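Local coordinates for protein (soluble lytic transglycosylase SLT70) (Escherichia coli, PDB 1QSA), which probably cleaves the glycosidic bonds between N-acetylmuramic acid and N-acetylglucosamine in peptidoglycan, leaving a 1,6-anhydro bond on the muramic acid, at residues Leu287-Val292 / Lys316-Trp321. Sequence-based numbering, arbitrary orientation.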
loop_
_atom_site.group_PDB
_atom_site.type_symbol
_atom_site.label_atom_id
_atom_site.label_comp_id
_atom_site.label_asym_id
_atom_site.label_seq_id
_atom_site.Cartn_x
_atom_site.Cartn_y
_atom_site.Cartn_z
ATOM N N LEU A 287 2.566 13.648 -16.181
ATOM C CA LEU A 287 3.752 14.440 -16.522
ATOM C C LEU A 287 3.453 15.942 -16.417
ATOM O O LEU A 287 4.248 16.705 -15.864
ATOM C CB LEU A 287 4.244 14.094 -17.924
ATOM C CG LEU A 287 5.471 14.859 -18.447
ATOM C CD1 LEU A 287 6.681 14.714 -17.503
ATOM C CD2 LEU A 287 5.797 14.356 -19.851
ATOM N N ILE A 288 2.301 16.358 -16.942
ATOM C CA ILE A 288 1.893 17.764 -16.880
ATOM C C ILE A 288 1.717 18.164 -15.414
ATOM O O ILE A 288 2.135 19.247 -15.019
ATOM C CB ILE A 288 0.579 18.008 -17.673
ATOM C CG1 ILE A 288 0.809 17.685 -19.154
ATOM C CG2 ILE A 288 0.125 19.464 -17.502
ATOM C CD1 ILE A 288 -0.472 17.475 -19.973
ATOM N N GLU A 289 1.126 17.281 -14.603
ATOM C CA GLU A 289 0.950 17.568 -13.176
ATOM C C GLU A 289 2.300 17.733 -12.478
ATOM O O GLU A 289 2.456 18.591 -11.591
ATOM C CB GLU A 289 0.137 16.463 -12.493
ATOM C CG GLU A 289 -1.347 16.508 -12.868
ATOM C CD GLU A 289 -2.142 15.368 -12.271
ATOM O OE1 GLU A 289 -1.637 14.221 -12.254
ATOM O OE2 GLU A 289 -3.272 15.616 -11.807
ATOM N N ARG A 290 3.275 16.898 -12.852
ATOM C CA ARG A 290 4.608 17.013 -12.255
ATOM C C ARG A 290 5.211 18.384 -12.614
ATOM O O ARG A 290 5.864 19.014 -11.777
ATOM C CB ARG A 290 5.539 15.885 -12.725
ATOM C CG ARG A 290 6.964 15.949 -12.124
ATOM C CD ARG A 290 6.964 15.905 -10.588
ATOM N NE ARG A 290 8.299 16.091 -10.008
ATOM C CZ ARG A 290 8.805 17.266 -9.634
ATOM N NH1 ARG A 290 8.089 18.373 -9.764
ATOM N NH2 ARG A 290 10.027 17.337 -9.115
ATOM N N ARG A 291 4.941 18.857 -13.833
ATOM C CA ARG A 291 5.439 20.159 -14.289
ATOM C C ARG A 291 4.746 21.295 -13.530
ATOM O O ARG A 291 5.364 22.324 -13.243
ATOM C CB ARG A 291 5.250 20.312 -15.796
ATOM C CG ARG A 291 5.885 21.573 -16.372
ATOM C CD ARG A 291 7.351 21.689 -15.990
ATOM N NE ARG A 291 7.976 22.919 -16.497
ATOM C CZ ARG A 291 7.953 24.087 -15.864
ATOM N NH1 ARG A 291 7.289 24.219 -14.718
ATOM N NH2 ARG A 291 8.560 25.140 -16.408
ATOM N N VAL A 292 3.455 21.122 -13.235
ATOM C CA VAL A 292 2.702 22.108 -12.447
ATOM C C VAL A 292 3.339 22.174 -11.055
ATOM O O VAL A 292 3.507 23.260 -10.478
ATOM C CB VAL A 292 1.202 21.686 -12.286
ATOM C CG1 VAL A 292 0.506 22.528 -11.227
ATOM C CG2 VAL A 292 0.466 21.804 -13.630
ATOM N N LYS A 316 -8.469 18.778 -14.115
ATOM C CA LYS A 316 -8.826 20.037 -13.470
ATOM C C LYS A 316 -9.932 19.907 -12.427
ATOM O O LYS A 316 -10.190 20.849 -11.668
ATOM C CB LYS A 316 -9.196 21.090 -14.519
ATOM C CG LYS A 316 -8.034 21.518 -15.385
ATOM C CD LYS A 316 -8.487 22.577 -16.385
ATOM C CE LYS A 316 -7.387 22.945 -17.358
ATOM N NZ LYS A 316 -7.866 23.958 -18.349
ATOM N N GLU A 317 -10.574 18.739 -12.397
ATOM C CA GLU A 317 -11.638 18.433 -11.430
ATOM C C GLU A 317 -11.048 18.147 -10.042
ATOM O O GLU A 317 -11.753 18.209 -9.035
ATOM C CB GLU A 317 -12.396 17.164 -11.849
ATOM C CG GLU A 317 -12.955 17.155 -13.270
ATOM C CD GLU A 317 -14.265 17.911 -13.416
ATOM O OE1 GLU A 317 -14.805 18.413 -12.404
ATOM O OE2 GLU A 317 -14.760 17.985 -14.560
ATOM N N LYS A 318 -9.768 17.793 -9.994
ATOM C CA LYS A 318 -9.133 17.448 -8.716
ATOM C C LYS A 318 -9.062 18.612 -7.727
ATOM O O LYS A 318 -8.843 19.766 -8.124
ATOM C CB LYS A 318 -7.740 16.859 -8.954
ATOM C CG LYS A 318 -7.739 15.580 -9.793
ATOM C CD LYS A 318 -6.314 15.106 -10.062
ATOM C CE LYS A 318 -6.289 13.886 -10.961
ATOM N NZ LYS A 318 -4.891 13.434 -11.285
ATOM N N ASP A 319 -9.254 18.298 -6.442
ATOM C CA ASP A 319 -9.219 19.291 -5.365
ATOM C C ASP A 319 -8.042 20.249 -5.492
ATOM O O ASP A 319 -8.218 21.464 -5.442
ATOM C CB ASP A 319 -9.062 18.612 -3.999
ATOM C CG ASP A 319 -10.346 18.005 -3.486
ATOM O OD1 ASP A 319 -11.382 18.051 -4.187
ATOM O OD2 ASP A 319 -10.306 17.486 -2.351
ATOM N N GLU A 320 -6.841 19.688 -5.593
ATOM C CA GLU A 320 -5.638 20.504 -5.690
ATOM C C GLU A 320 -5.648 21.519 -6.828
ATOM O O GLU A 320 -5.299 22.686 -6.621
ATOM C CB GLU A 320 -4.367 19.639 -5.773
ATOM C CG GLU A 320 -4.292 18.663 -6.960
ATOM C CD GLU A 320 -4.716 17.262 -6.608
ATOM O OE1 GLU A 320 -5.654 17.100 -5.798
ATOM O OE2 GLU A 320 -4.143 16.308 -7.177
ATOM N N TRP A 321 -6.094 21.098 -8.012
ATOM C CA TRP A 321 -6.084 21.998 -9.157
ATOM C C TRP A 321 -7.190 23.041 -9.092
ATOM O O TRP A 321 -7.047 24.133 -9.649
ATOM C CB TRP A 321 -6.056 21.219 -10.467
ATOM C CG TRP A 321 -4.947 20.180 -10.511
ATOM C CD1 TRP A 321 -5.027 18.940 -11.067
ATOM C CD2 TRP A 321 -3.620 20.274 -9.933
ATOM N NE1 TRP A 321 -3.850 18.248 -10.871
ATOM C CE2 TRP A 321 -2.969 19.042 -10.181
ATOM C CE3 TRP A 321 -2.929 21.272 -9.222
ATOM C CZ2 TRP A 321 -1.656 18.773 -9.744
ATOM C CZ3 TRP A 321 -1.619 21.004 -8.784
ATOM C CH2 TRP A 321 -1.000 19.761 -9.051
HETATM O O HOH W 1 -2.522 15.179 -8.981
#
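E289 and W321 each hold CG anti to their own carbonyl carbon (chi1 -73° and -52°), which sends the carboxylate of E289 out from helix 285-298 to the indole N-H of W321, in the first turn of helix 319-331. Both helices belong to the alpha-superhelix of Slt70, and helix 301-310 comes between them in the chain. One carboxylate oxygen serves two protein donors. W321 NE1 gives a nearly straight bond to E289 OE2 (2.9 Å, 177° at the hydrogen). The acceptor lies in the indole plane, at the ring edge, whereas NE1 meets OE2 on its anti side and somewhat out of the carboxylate plane; the two planes are steeply inclined to each other. K318, the N-cap residue of helix 319-331, brings an extended side chain across the glutamate at about a right angle. Its NZ uses the syn lone pair of E289 OE2 in a 2.8 Å salt bridge. Two donors on separate sides of OE2 would restrain the rotation of this buried carboxylate, and the lysine would be expected to favour its ionised form. A water donates to E320 OE2 at 2.7 Å and more weakly to E289 OE2, and so would be expected to ease the approach of two like charges, E289 OE2 and E320 OE2, 4.8 Å apart. Over the centre of the indole, E320 CG sits 3.4 Å above the ring plane. One helical turn beyond the glutamate the contact becomes apolar: V292 approaches the six-membered ring obliquely. Both V292 and W321 also touch L308, so this residue of helix 301-310 packs against side chains from both of the other helices. The apolar approach is closest where V292 CG1 comes within 3.6 Å of W321 CZ3.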